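Local atomic coordinates of TPR repeat-containing protein YrrB (Bacillus subtilis, PDB entry 2Q7F), a protein that possibly mediates complex formation among RNA sulfuration components, RNA processing components and aminoacyl-tRNA synthetases. Residues 59-64 with 90-95; 173-178 with 200-205. All coordinates share one frame; numbering follows the deposited sequence.

How the contacts relate
Contacts 1 and 2 are two joints between helices of one TPR solenoid, and they sit on opposite sides of the chain's centre, their own centres about 41 Å apart. Even their nearest atoms are about 24 Å apart. Contact 1 joins TPR 2 to the start of TPR 3, with helix 73-86 intervening along the chain; contact 2, later in the chain, joins consecutive helices of TPR 5 and TPR 6. Both rest largely on van der Waals contact, a branched aliphatic residue meeting a threonine, with alanines beside it in contact 1 and Ala178 and CB of Tyr205 in contact 2. Contact 1 joins two helices running roughly alike, contact 2 two running in roughly opposite directions.

Contact 1: residues 59-64 with 90-95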
loop_
_atom_site.group_PDB
_atom_site.type_symbol
_atom_site.label_atom_id
_atom_site.label_comp_id
_atom_site.label_asym_id
_atom_site.label_seq_id
_atom_site.Cartn_x
_atom_site.Cartn_y
_atom_site.Cartn_z
ATOM N N PRO A 59 -22.159 4.569 14.081
ATOM C CA PRO A 59 -22.191 3.330 14.858
ATOM C C PRO A 59 -22.119 2.051 14.006
ATOM O O PRO A 59 -21.502 1.071 14.432
ATOM C CB PRO A 59 -23.519 3.417 15.607
ATOM C CG PRO A 59 -24.340 4.341 14.822
ATOM C CD PRO A 59 -23.401 5.341 14.255
ATOM N N TYR A 60 -22.729 2.066 12.819
ATOM C CA TYR A 60 -22.576 0.957 11.880
ATOM C C TYR A 60 -21.127 0.797 11.432
ATOM O O TYR A 60 -20.651 -0.318 11.284
ATOM C CB TYR A 60 -23.469 1.114 10.658
ATOM C CG TYR A 60 -24.952 1.052 10.930
ATOM C CD1 TYR A 60 -25.640 -0.165 10.925
ATOM C CD2 TYR A 60 -25.678 2.215 11.157
ATOM C CE1 TYR A 60 -27.022 -0.216 11.155
ATOM C CE2 TYR A 60 -27.050 2.177 11.384
ATOM C CZ TYR A 60 -27.717 0.965 11.380
ATOM O OH TYR A 60 -29.077 0.956 11.611
ATOM N N ILE A 61 -20.428 1.908 11.229
ATOM C CA ILE A 61 -19.023 1.848 10.823
ATOM C C ILE A 61 -18.165 1.253 11.939
ATOM O O ILE A 61 -17.354 0.359 11.691
ATOM C CB ILE A 61 -18.457 3.227 10.400
ATOM C CG1 ILE A 61 -19.310 3.846 9.287
ATOM C CG2 ILE A 61 -17.010 3.082 9.950
ATOM C CD1 ILE A 61 -18.989 5.300 8.989
ATOM N N ASN A 62 -18.365 1.738 13.161
ATOM C CA ASN A 62 -17.639 1.227 14.315
ATOM C C ASN A 62 -17.833 -0.260 14.521
ATOM O O ASN A 62 -16.871 -0.973 14.829
ATOM C CB ASN A 62 -18.056 1.961 15.575
ATOM C CG ASN A 62 -17.600 3.391 15.595
ATOM O OD1 ASN A 62 -18.169 4.211 16.312
ATOM N ND2 ASN A 62 -16.576 3.711 14.809
ATOM N N PHE A 63 -19.071 -0.728 14.349
ATOM C CA PHE A 63 -19.360 -2.146 14.512
ATOM C C PHE A 63 -18.692 -2.967 13.418
ATOM O O PHE A 63 -18.189 -4.060 13.683
ATOM C CB PHE A 63 -20.863 -2.424 14.571
ATOM C CG PHE A 63 -21.203 -3.828 15.027
ATOM C CD1 PHE A 63 -20.620 -4.370 16.171
ATOM C CD2 PHE A 63 -22.109 -4.602 14.319
ATOM C CE1 PHE A 63 -20.934 -5.666 16.592
ATOM C CE2 PHE A 63 -22.425 -5.905 14.731
ATOM C CZ PHE A 63 -21.841 -6.433 15.865
ATOM N N ALA A 64 -18.668 -2.421 12.202
ATOM C CA ALA A 64 -17.986 -3.047 11.070
ATOM C C ALA A 64 -16.468 -3.109 11.276
ATOM O O ALA A 64 -15.834 -4.118 10.948
ATOM C CB ALA A 64 -18.328 -2.328 9.786
ATOM N N ALA A 90 -19.554 8.823 3.707
ATOM C CA ALA A 90 -18.774 8.363 4.852
ATOM C C ALA A 90 -17.466 7.687 4.418
ATOM O O ALA A 90 -17.407 6.481 4.161
ATOM C CB ALA A 90 -19.608 7.452 5.728
ATOM N N ALA A 91 -16.411 8.489 4.336
ATOM C CA ALA A 91 -15.104 8.029 3.856
ATOM C C ALA A 91 -14.592 6.769 4.560
ATOM O O ALA A 91 -14.027 5.879 3.919
ATOM C CB ALA A 91 -14.086 9.148 3.974
ATOM N N THR A 92 -14.795 6.701 5.873
ATOM C CA THR A 92 -14.269 5.603 6.685
ATOM C C THR A 92 -14.960 4.270 6.350
ATOM O O THR A 92 -14.369 3.211 6.489
ATOM C CB THR A 92 -14.378 5.926 8.189
ATOM O OG1 THR A 92 -15.701 6.392 8.483
ATOM C CG2 THR A 92 -13.371 7.014 8.594
ATOM N N ALA A 93 -16.202 4.328 5.885
ATOM C CA ALA A 93 -16.888 3.128 5.419
ATOM C C ALA A 93 -16.287 2.600 4.113
ATOM O O ALA A 93 -16.121 1.384 3.953
ATOM C CB ALA A 93 -18.370 3.378 5.270
ATOM N N TYR A 94 -15.939 3.501 3.191
ATOM C CA TYR A 94 -15.233 3.105 1.968
ATOM C C TYR A 94 -13.862 2.526 2.303
ATOM O O TYR A 94 -13.449 1.498 1.732
ATOM C CB TYR A 94 -15.085 4.283 1.004
ATOM C CG TYR A 94 -16.387 4.723 0.386
ATOM C CD1 TYR A 94 -17.199 3.805 -0.295
ATOM C CD2 TYR A 94 -16.807 6.059 0.462
ATOM C CE1 TYR A 94 -18.392 4.199 -0.868
ATOM C CE2 TYR A 94 -18.012 6.468 -0.109
ATOM C CZ TYR A 94 -18.801 5.527 -0.771
ATOM O OH TYR A 94 -20.005 5.894 -1.337
ATOM N N TYR A 95 -13.169 3.186 3.232
ATOM C CA TYR A 95 -11.853 2.743 3.677
ATOM C C TYR A 95 -11.898 1.385 4.393
ATOM O O TYR A 95 -11.071 0.509 4.130
ATOM C CB TYR A 95 -11.216 3.796 4.572
ATOM C CG TYR A 95 -9.805 3.461 4.987
ATOM C CD1 TYR A 95 -8.758 3.512 4.066
ATOM C CD2 TYR A 95 -9.509 3.075 6.295
ATOM C CE1 TYR A 95 -7.456 3.209 4.441
ATOM C CE2 TYR A 95 -8.207 2.757 6.675
ATOM C CZ TYR A 95 -7.190 2.834 5.744
ATOM O OH TYR A 95 -5.897 2.525 6.099
#
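Ile61 and Ala93 bring the two backbones closest, their CA atoms 5.9 Å apart, where helix 57-69 lies beside the first turn of helix 91-103 and runs in roughly the same direction. Ile61 carries the contact from its side, giving 76 of the 135 Å² buried in all, and meets three residues. Its CG1 stands beside the backbone N (chi1 -55°) and the chain then extends (chi2 169°), which carries CD1 to the N-terminal end of the other helix. There CD1 lies 4.0 Å from CB of Ala90, the N-cap residue, and 3.5 Å from OG1 of Thr92. The other branch, CG2, also faces Thr92 OG1, at 3.8 Å. Further back, CG1 of Ile61 rests 4.2 Å from CB of Ala93. The side chains of Ile61 and Thr92 cross at about a right angle, and the threonine's OG1, rather than its methyl, faces both isoleucine methyls in a van der Waals contact. The small side chains of Ala90 and Ala93 are consistent with the close approach of the backbones. Replaced by an alanine, Ile61 would probably leave a gap against Ala90 and Ala93 and deprive Thr92 of its apolar neighbour. The carbonyl of Ala90 takes weak bonds from the amides of Ala93 and Tyr94 at the start of helix 91-103. Other faces of the two segments pack on further helices: Phe63 meets Phe79 edge-to-face, and Tyr60 lies on Lys82 and Leu86, all three on helix 73-86, which connects the pair along the chain. Tyr94 bridges from Leu84 of that helix to Met113 and Ala117 of helix 107-120, placing the contact within the helical stack of TPR 2 and TPR 3.

Contact 2: residues 173-178 with 200-205; sequences GMLDEA and GVTYAY
The closest approach between Leu175 and Thr202 sets a methyl against a backbone carbonyl: CG2 of the threonine comes within 3.3 Å of Leu175 O. That methyl is anti to its own backbone N (chi1 of the hydroxyl -67°), which aims it across the contact, while OG1 turns back along helix 193-205 to bond the carbonyl of Asn198. CG2 also meets the leucine side chain, 3.8 Å from CD2 and 3.9 Å from CB. The two side chains slide past each other in opposite directions, so they touch along their flanks. With CG beside the backbone N (chi1 -66°), Leu175 carries CD2 on to CB of Tyr205, 4.1 Å away, one turn after Thr202; here the side chains cross at about a right angle, and the tyrosine's phenol leads away from the contact. Ala178 adds a lighter touch, its CB 4.4 Å from Thr202 OG1. Behind this pair, Ala170 of helix 159-172 receives both Ala178 and Thr202, and Leu179 and Phe182 also touch the threonine, fitting TPR 5 against TPR 6. A salt bridge from Asp176 to Lys206 ties the two repeats beside the apolar patch. Since the threonine's hydroxyl is engaged within its own helix, cohesion between the two segments themselves rests on van der Waals contact, with 176 Å² buried between them, both sides summed.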
loop_
_atom_site.group_PDB
_atom_site.type_symbol
_atom_site.label_atom_id
_atom_site.label_comp_id
_atom_site.label_asym_id
_atom_site.label_seq_id
_atom_site.Cartn_x
_atom_site.Cartn_y
_atom_site.Cartn_z
ATOM N N GLY A 173 10.338 4.755 -15.978
ATOM C CA GLY A 173 11.420 5.352 -16.758
ATOM C C GLY A 173 12.249 6.308 -15.929
ATOM O O GLY A 173 13.430 6.503 -16.196
ATOM N N MET A 174 11.617 6.905 -14.923
ATOM C CA MET A 174 12.266 7.830 -14.003
ATOM C C MET A 174 13.218 7.037 -13.111
ATOM O O MET A 174 12.883 6.702 -11.975
ATOM C CB MET A 174 11.208 8.560 -13.162
ATOM C CG MET A 174 10.181 9.380 -13.960
ATOM S SD MET A 174 8.671 9.835 -13.042
ATOM C CE MET A 174 9.234 11.230 -12.059
ATOM N N LEU A 175 14.406 6.746 -13.638
ATOM C CA LEU A 175 15.335 5.777 -13.037
ATOM C C LEU A 175 16.267 6.336 -11.974
ATOM O O LEU A 175 16.685 5.611 -11.078
ATOM C CB LEU A 175 16.175 5.091 -14.119
ATOM C CG LEU A 175 15.424 4.184 -15.099
ATOM C CD1 LEU A 175 16.139 4.163 -16.444
ATOM C CD2 LEU A 175 15.230 2.770 -14.552
ATOM N N ASP A 176 16.609 7.612 -12.079
ATOM C CA ASP A 176 17.572 8.211 -11.158
ATOM C C ASP A 176 16.906 8.570 -9.843
ATOM O O ASP A 176 17.479 8.379 -8.770
ATOM C CB ASP A 176 18.241 9.423 -11.804
ATOM C CG ASP A 176 18.666 9.143 -13.230
ATOM O OD1 ASP A 176 17.784 9.144 -14.118
ATOM O OD2 ASP A 176 19.866 8.895 -13.461
ATOM N N GLU A 177 15.680 9.068 -9.941
ATOM C CA GLU A 177 14.834 9.324 -8.778
ATOM C C GLU A 177 14.434 8.021 -8.071
ATOM O O GLU A 177 14.135 8.024 -6.870
ATOM C CB GLU A 177 13.599 10.144 -9.176
ATOM C CG GLU A 177 13.065 9.853 -10.581
ATOM C CD GLU A 177 13.880 10.532 -11.680
ATOM O OE1 GLU A 177 13.902 11.778 -11.731
ATOM O OE2 GLU A 177 14.499 9.819 -12.499
ATOM N N ALA A 178 14.439 6.913 -8.812
ATOM C CA ALA A 178 14.221 5.593 -8.223
ATOM C C ALA A 178 15.368 5.272 -7.284
ATOM O O ALA A 178 15.150 4.896 -6.130
ATOM C CB ALA A 178 14.095 4.527 -9.302
ATOM N N GLY A 200 20.048 -2.558 -8.012
ATOM C CA GLY A 200 20.879 -3.313 -8.936
ATOM C C GLY A 200 20.244 -3.407 -10.305
ATOM O O GLY A 200 20.919 -3.232 -11.316
ATOM N N VAL A 201 18.939 -3.664 -10.334
ATOM C CA VAL A 201 18.201 -3.813 -11.591
ATOM C C VAL A 201 18.032 -2.472 -12.302
ATOM O O VAL A 201 18.014 -2.415 -13.535
ATOM C CB VAL A 201 16.832 -4.492 -11.369
ATOM C CG1 VAL A 201 16.035 -4.560 -12.672
ATOM C CG2 VAL A 201 17.025 -5.891 -10.807
ATOM N N THR A 202 17.920 -1.398 -11.521
ATOM C CA THR A 202 17.773 -0.056 -12.081
ATOM C C THR A 202 19.021 0.325 -12.874
ATOM O O THR A 202 18.920 0.757 -14.025
ATOM C CB THR A 202 17.473 1.006 -10.988
ATOM O OG1 THR A 202 16.172 0.771 -10.437
ATOM C CG2 THR A 202 17.517 2.417 -11.568
ATOM N N TYR A 203 20.188 0.139 -12.257
ATOM C CA TYR A 203 21.475 0.440 -12.890
ATOM C C TYR A 203 21.678 -0.303 -14.212
ATOM O O TYR A 203 22.290 0.232 -15.135
ATOM C CB TYR A 203 22.637 0.144 -11.938
ATOM C CG TYR A 203 22.955 1.246 -10.942
ATOM C CD1 TYR A 203 23.266 2.544 -11.369
ATOM C CD2 TYR A 203 22.984 0.980 -9.573
ATOM C CE1 TYR A 203 23.572 3.553 -10.449
ATOM C CE2 TYR A 203 23.290 1.978 -8.648
ATOM C CZ TYR A 203 23.583 3.258 -9.091
ATOM O OH TYR A 203 23.885 4.231 -8.168
ATOM N N ALA A 204 21.161 -1.529 -14.299
ATOM C CA ALA A 204 21.190 -2.304 -15.543
ATOM C C ALA A 204 20.501 -1.574 -16.709
ATOM O O ALA A 204 21.009 -1.562 -17.833
ATOM C CB ALA A 204 20.570 -3.673 -15.324
ATOM N N TYR A 205 19.352 -0.961 -16.423
ATOM C CA TYR A 205 18.607 -0.173 -17.399
ATOM C C TYR A 205 19.273 1.177 -17.667
ATOM O O TYR A 205 18.963 1.845 -18.657
ATOM C CB TYR A 205 17.164 0.021 -16.925
ATOM C CG TYR A 205 16.264 -1.169 -17.184
ATOM C CD1 TYR A 205 16.376 -2.337 -16.427
ATOM C CD2 TYR A 205 15.294 -1.128 -18.186
ATOM C CE1 TYR A 205 15.551 -3.434 -16.666
ATOM C CE2 TYR A 205 14.459 -2.218 -18.431
ATOM C CZ TYR A 205 14.597 -3.365 -17.669
ATOM O OH TYR A 205 13.780 -4.443 -17.907
#